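Local coordinates for shikimate dehydrogenase-like protein HI_0607 (Haemophilus influenzae, PDB 1NPY) that oxidises shikimate to 3-dehydroshikimate with NADP(+) in vitro, though so weakly that its biological substrate may be another compound, at residues T102-L116 with Q231-E245. Sequence-based numbering, arbitrary orientation.
Sequences TDYIAIVKLIEKYHL and QTISGAAVIVLQAVE
Ala106 and Leu110 of helix 102-113 pack against Val238 and Leu241 of helix 235-245, the two axes approaching to 8.2 Å at 117°. The small methyl of Ala106 suits the close crossing, with its CB 3.9 Å from Leu241 CG. Leu110 is longer and branched: its CD1 meets Val238 CG2 at 3.7 Å, while Leu241 slides past it in the opposite direction. At the start of helix 102-113 the backbones come closest. Threonine suits this place with two groups: Thr102 OG1, between its own N and carbonyl carbon (chi1 60°), donates to Gln242 O at 3.1 Å from above the carbonyl plane, and its methyl CG2 rests on Glu245 CB.

The solvent side is looser. There Lys109 and Glu245 approach from opposite directions and the end of the lysine's CH2 chain meets the carboxylate, but NZ stays 4.5 Å from Glu245 OE2, beyond a salt bridge. At the partly exposed far margin, the broad, flat Tyr114 ring covers branched, buried Ile233, whose CG1 sits 3.8 Å from the ring centroid, a CH-pi contact. Asp103, inferred to bind substrate, lies instead on the buried side, near the probable catalytic Lys67.

Both helices link the substrate-binding and NADP(+)-binding domains, at the base of their cleft. Ile107 and Ile111 back onto helix 131-140, Val238 touches Met130 of the probable NADP(+) site, and strand 231-233 edges the parallel Rossmann-type sheet beside strand 208-211.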
loop_
_atom_site.group_PDB
_atom_site.type_symbol
_atom_site.label_atom_id
_atom_site.label_comp_id
_atom_site.label_asym_id
_atom_site.label_seq_id
_atom_site.Cartn_x
_atom_site.Cartn_y
_atom_site.Cartn_z
ATOM N N THR A 102 4.108 -0.236 5.546
ATOM C CA THR A 102 4.340 0.920 4.691
ATOM C C THR A 102 3.207 1.219 3.716
ATOM O O THR A 102 3.172 2.312 3.161
ATOM C CB THR A 102 5.661 0.871 3.929
ATOM O OG1 THR A 102 5.713 -0.283 3.088
ATOM C CG2 THR A 102 6.855 0.828 4.843
ATOM N N ASP A 103 2.262 0.307 3.522
ATOM C CA ASP A 103 1.046 0.699 2.831
ATOM C C ASP A 103 0.267 1.743 3.641
ATOM O O ASP A 103 -0.147 2.767 3.097
ATOM C CB ASP A 103 0.165 -0.510 2.585
ATOM C CG ASP A 103 0.678 -1.381 1.464
ATOM O OD1 ASP A 103 1.287 -0.895 0.475
ATOM O OD2 ASP A 103 0.401 -2.595 1.496
ATOM N N TYR A 104 0.083 1.483 4.934
ATOM C CA TYR A 104 -0.518 2.445 5.841
ATOM C C TYR A 104 0.267 3.762 5.844
ATOM O O TYR A 104 -0.310 4.843 5.700
ATOM C CB TYR A 104 -0.627 1.820 7.242
ATOM C CG TYR A 104 -1.018 2.809 8.311
ATOM C CD1 TYR A 104 -2.358 3.099 8.561
ATOM C CD2 TYR A 104 -0.045 3.516 9.026
ATOM C CE1 TYR A 104 -2.712 4.068 9.489
ATOM C CE2 TYR A 104 -0.403 4.459 9.969
ATOM C CZ TYR A 104 -1.733 4.722 10.205
ATOM O OH TYR A 104 -2.058 5.688 11.140
ATOM N N ILE A 105 1.586 3.686 6.007
ATOM C CA ILE A 105 2.416 4.890 6.019
ATOM C C ILE A 105 2.233 5.667 4.718
ATOM O O ILE A 105 2.100 6.891 4.747
ATOM C CB ILE A 105 3.888 4.564 6.322
ATOM C CG1 ILE A 105 4.031 3.920 7.702
ATOM C CG2 ILE A 105 4.781 5.799 6.301
ATOM C CD1 ILE A 105 5.383 3.317 7.949
ATOM N N ALA A 106 2.275 4.980 3.582
ATOM C CA ALA A 106 2.131 5.639 2.281
ATOM C C ALA A 106 0.804 6.372 2.153
ATOM O O ALA A 106 0.766 7.482 1.613
ATOM C CB ALA A 106 2.300 4.639 1.125
ATOM N N ILE A 107 -0.269 5.787 2.673
ATOM C CA ILE A 107 -1.587 6.380 2.485
ATOM C C ILE A 107 -1.682 7.645 3.346
ATOM O O ILE A 107 -2.118 8.697 2.876
ATOM C CB ILE A 107 -2.756 5.416 2.727
ATOM C CG1 ILE A 107 -2.765 4.317 1.656
ATOM C CG2 ILE A 107 -4.043 6.234 2.596
ATOM C CD1 ILE A 107 -3.235 2.999 2.161
ATOM N N VAL A 108 -1.175 7.558 4.570
ATOM C CA VAL A 108 -1.098 8.723 5.459
ATOM C C VAL A 108 -0.284 9.838 4.798
ATOM O O VAL A 108 -0.679 11.009 4.832
ATOM C CB VAL A 108 -0.456 8.349 6.807
ATOM C CG1 VAL A 108 -0.150 9.617 7.638
ATOM C CG2 VAL A 108 -1.329 7.398 7.610
ATOM N N LYS A 109 0.870 9.498 4.235
ATOM C CA LYS A 109 1.679 10.449 3.495
ATOM C C LYS A 109 1.012 11.103 2.290
ATOM O O LYS A 109 1.190 12.307 2.066
ATOM C CB LYS A 109 3.047 9.868 3.099
ATOM C CG LYS A 109 3.970 9.631 4.300
ATOM C CD LYS A 109 5.429 9.405 3.916
ATOM C CE LYS A 109 6.428 9.555 5.079
ATOM N NZ LYS A 109 5.944 10.455 6.170
ATOM N N LEU A 110 0.260 10.334 1.505
ATOM C CA LEU A 110 -0.456 10.893 0.374
ATOM C C LEU A 110 -1.626 11.797 0.763
ATOM O O LEU A 110 -1.889 12.811 0.094
ATOM C CB LEU A 110 -0.934 9.752 -0.525
ATOM C CG LEU A 110 0.207 9.040 -1.247
ATOM C CD1 LEU A 110 -0.257 7.679 -1.727
ATOM C CD2 LEU A 110 0.682 9.891 -2.428
ATOM N N ILE A 111 -2.294 11.469 1.864
ATOM C CA ILE A 111 -3.373 12.307 2.376
ATOM C C ILE A 111 -2.774 13.676 2.671
ATOM O O ILE A 111 -3.315 14.714 2.294
ATOM C CB ILE A 111 -4.027 11.674 3.631
ATOM C CG1 ILE A 111 -4.946 10.528 3.186
ATOM C CG2 ILE A 111 -4.860 12.669 4.423
ATOM C CD1 ILE A 111 -5.387 9.601 4.333
ATOM N N GLU A 112 -1.635 13.666 3.350
ATOM C CA GLU A 112 -0.923 14.906 3.643
ATOM C C GLU A 112 -0.418 15.610 2.385
ATOM O O GLU A 112 -0.622 16.810 2.193
ATOM C CB GLU A 112 0.239 14.616 4.590
ATOM C CG GLU A 112 0.983 15.895 4.948
ATOM C CD GLU A 112 1.947 15.704 6.100
ATOM O OE1 GLU A 112 3.165 15.601 5.837
ATOM O OE2 GLU A 112 1.483 15.684 7.262
ATOM N N LYS A 113 0.246 14.866 1.508
ATOM C CA LYS A 113 0.819 15.442 0.299
ATOM C C LYS A 113 -0.198 16.204 -0.539
ATOM O O LYS A 113 0.064 17.300 -1.023
ATOM C CB LYS A 113 1.450 14.352 -0.559
ATOM C CG LYS A 113 2.047 14.915 -1.825
ATOM C CD LYS A 113 2.860 13.874 -2.573
ATOM C CE LYS A 113 3.221 14.401 -3.953
ATOM N NZ LYS A 113 4.346 13.575 -4.471
ATOM N N TYR A 114 -1.380 15.630 -0.685
ATOM C CA TYR A 114 -2.456 16.219 -1.473
ATOM C C TYR A 114 -3.327 17.186 -0.658
ATOM O O TYR A 114 -4.352 17.684 -1.140
ATOM C CB TYR A 114 -3.274 15.093 -2.110
ATOM C CG TYR A 114 -2.613 14.499 -3.336
ATOM C CD1 TYR A 114 -2.799 15.083 -4.581
ATOM C CD2 TYR A 114 -1.742 13.422 -3.230
ATOM C CE1 TYR A 114 -2.181 14.581 -5.704
ATOM C CE2 TYR A 114 -1.107 12.920 -4.333
ATOM C CZ TYR A 114 -1.343 13.499 -5.570
ATOM O OH TYR A 114 -0.724 13.020 -6.694
ATOM N N HIS A 115 -2.928 17.453 0.580
ATOM C CA HIS A 115 -3.644 18.366 1.475
ATOM C C HIS A 115 -5.136 18.064 1.532
ATOM O O HIS A 115 -5.997 18.946 1.398
ATOM C CB HIS A 115 -3.406 19.807 1.045
ATOM C CG HIS A 115 -1.964 20.151 0.870
ATOM N ND1 HIS A 115 -1.065 20.140 1.915
ATOM C CD2 HIS A 115 -1.275 20.555 -0.223
ATOM C CE1 HIS A 115 0.123 20.507 1.470
ATOM N NE2 HIS A 115 0.023 20.762 0.177
ATOM N N LEU A 116 -5.468 16.790 1.705
ATOM C CA LEU A 116 -6.879 16.436 1.752
ATOM C C LEU A 116 -7.431 17.024 3.042
ATOM O O LEU A 116 -6.762 17.012 4.070
ATOM C CB LEU A 116 -7.097 14.920 1.742
ATOM C CG LEU A 116 -6.504 14.272 0.490
ATOM C CD1 LEU A 116 -6.934 12.828 0.388
ATOM C CD2 LEU A 116 -6.893 14.998 -0.809
ATOM N N GLN A 231 -9.172 16.335 -8.835
ATOM C CA GLN A 231 -7.871 15.904 -8.355
ATOM C C GLN A 231 -7.843 14.384 -8.362
ATOM O O GLN A 231 -8.846 13.772 -8.003
ATOM C CB GLN A 231 -7.670 16.417 -6.936
ATOM C CG GLN A 231 -6.343 16.055 -6.314
ATOM C CD GLN A 231 -6.161 16.713 -4.961
ATOM O OE1 GLN A 231 -5.984 17.927 -4.878
ATOM N NE2 GLN A 231 -6.211 15.920 -3.901
ATOM N N THR A 232 -6.759 13.786 -8.832
ATOM C CA THR A 232 -6.603 12.336 -8.777
ATOM C C THR A 232 -5.321 11.871 -8.098
ATOM O O THR A 232 -4.281 12.527 -8.172
ATOM C CB THR A 232 -6.626 11.694 -10.157
ATOM O OG1 THR A 232 -5.529 12.157 -10.951
ATOM C CG2 THR A 232 -7.865 12.019 -10.931
ATOM N N ILE A 233 -5.447 10.741 -7.416
ATOM C CA ILE A 233 -4.358 10.004 -6.773
ATOM C C ILE A 233 -4.433 8.569 -7.280
ATOM O O ILE A 233 -5.494 7.967 -7.188
ATOM C CB ILE A 233 -4.499 10.027 -5.240
ATOM C CG1 ILE A 233 -4.708 11.463 -4.769
ATOM C CG2 ILE A 233 -3.242 9.439 -4.549
ATOM C CD1 ILE A 233 -4.892 11.562 -3.291
ATOM N N SER A 234 -3.344 8.043 -7.834
ATOM C CA SER A 234 -3.365 6.769 -8.541
ATOM C C SER A 234 -2.648 5.729 -7.704
ATOM O O SER A 234 -1.847 6.086 -6.847
ATOM C CB SER A 234 -2.655 6.955 -9.888
ATOM O OG SER A 234 -2.036 5.740 -10.258
ATOM N N GLY A 235 -2.929 4.453 -7.932
ATOM C CA GLY A 235 -2.353 3.381 -7.143
ATOM C C GLY A 235 -0.857 3.226 -7.345
ATOM O O GLY A 235 -0.163 2.673 -6.490
ATOM N N ALA A 236 -0.359 3.705 -8.479
ATOM C CA ALA A 236 1.073 3.671 -8.742
ATOM C C ALA A 236 1.832 4.487 -7.698
ATOM O O ALA A 236 2.924 4.099 -7.280
ATOM C CB ALA A 236 1.388 4.157 -10.132
ATOM N N ALA A 237 1.282 5.639 -7.329
ATOM C CA ALA A 237 1.886 6.430 -6.266
ATOM C C ALA A 237 1.981 5.665 -4.951
ATOM O O ALA A 237 2.944 5.894 -4.209
ATOM C CB ALA A 237 1.131 7.722 -6.023
ATOM N N VAL A 238 0.957 4.870 -4.631
ATOM C CA VAL A 238 0.962 4.049 -3.436
ATOM C C VAL A 238 2.072 3.007 -3.509
ATOM O O VAL A 238 2.863 2.865 -2.572
ATOM C CB VAL A 238 -0.394 3.388 -3.132
ATOM C CG1 VAL A 238 -0.289 2.548 -1.897
ATOM C CG2 VAL A 238 -1.482 4.425 -2.878
ATOM N N ILE A 239 2.161 2.280 -4.622
ATOM C CA ILE A 239 3.143 1.198 -4.710
ATOM C C ILE A 239 4.551 1.753 -4.603
ATOM O O ILE A 239 5.417 1.168 -3.934
ATOM C CB ILE A 239 2.995 0.409 -6.010
ATOM C CG1 ILE A 239 1.677 -0.363 -5.987
ATOM C CG2 ILE A 239 4.127 -0.584 -6.199
ATOM C CD1 ILE A 239 1.429 -1.152 -7.237
ATOM N N VAL A 240 4.778 2.867 -5.292
ATOM C CA VAL A 240 6.102 3.465 -5.237
ATOM C C VAL A 240 6.460 3.992 -3.848
ATOM O O VAL A 240 7.557 3.725 -3.348
ATOM C CB VAL A 240 6.289 4.552 -6.316
ATOM C CG1 VAL A 240 7.640 5.254 -6.085
ATOM C CG2 VAL A 240 6.228 3.925 -7.695
ATOM N N LEU A 241 5.557 4.704 -3.185
ATOM C CA LEU A 241 5.881 5.324 -1.911
ATOM C C LEU A 241 6.046 4.246 -0.853
ATOM O O LEU A 241 6.948 4.368 -0.022
ATOM C CB LEU A 241 4.797 6.324 -1.491
ATOM C CG LEU A 241 5.052 7.119 -0.206
ATOM C CD1 LEU A 241 6.445 7.743 -0.230
ATOM C CD2 LEU A 241 3.947 8.185 -0.084
ATOM N N GLN A 242 5.226 3.195 -0.884
ATOM C CA GLN A 242 5.393 2.143 0.112
ATOM C C GLN A 242 6.743 1.457 -0.036
ATOM O O GLN A 242 7.379 1.182 0.980
ATOM C CB GLN A 242 4.267 1.124 0.140
ATOM C CG GLN A 242 4.231 0.160 -1.006
ATOM C CD GLN A 242 2.864 -0.413 -1.363
ATOM O OE1 GLN A 242 1.909 0.339 -1.576
ATOM N NE2 GLN A 242 2.774 -1.740 -1.490
ATOM N N ALA A 243 7.223 1.308 -1.267
ATOM C CA ALA A 243 8.553 0.744 -1.527
ATOM C C ALA A 243 9.700 1.653 -1.089
ATOM O O ALA A 243 10.693 1.208 -0.506
ATOM C CB ALA A 243 8.688 0.397 -2.993
ATOM N N VAL A 244 9.569 2.938 -1.404
ATOM C CA VAL A 244 10.500 3.968 -0.919
ATOM C C VAL A 244 10.632 3.937 0.599
ATOM O O VAL A 244 11.733 4.068 1.121
ATOM C CB VAL A 244 10.101 5.355 -1.453
ATOM C CG1 VAL A 244 10.897 6.444 -0.753
ATOM C CG2 VAL A 244 10.365 5.401 -2.956
ATOM N N GLU A 245 9.518 3.819 1.313
ATOM C CA GLU A 245 9.543 3.818 2.770
ATOM C C GLU A 245 10.301 2.583 3.285
ATOM O O GLU A 245 11.060 2.657 4.259
ATOM C CB GLU A 245 8.138 3.906 3.378
ATOM C CG GLU A 245 7.425 5.220 3.039
ATOM C CD GLU A 245 7.890 6.397 3.864
ATOM O OE1 GLU A 245 8.250 6.161 5.033
ATOM O OE2 GLU A 245 7.861 7.550 3.363
#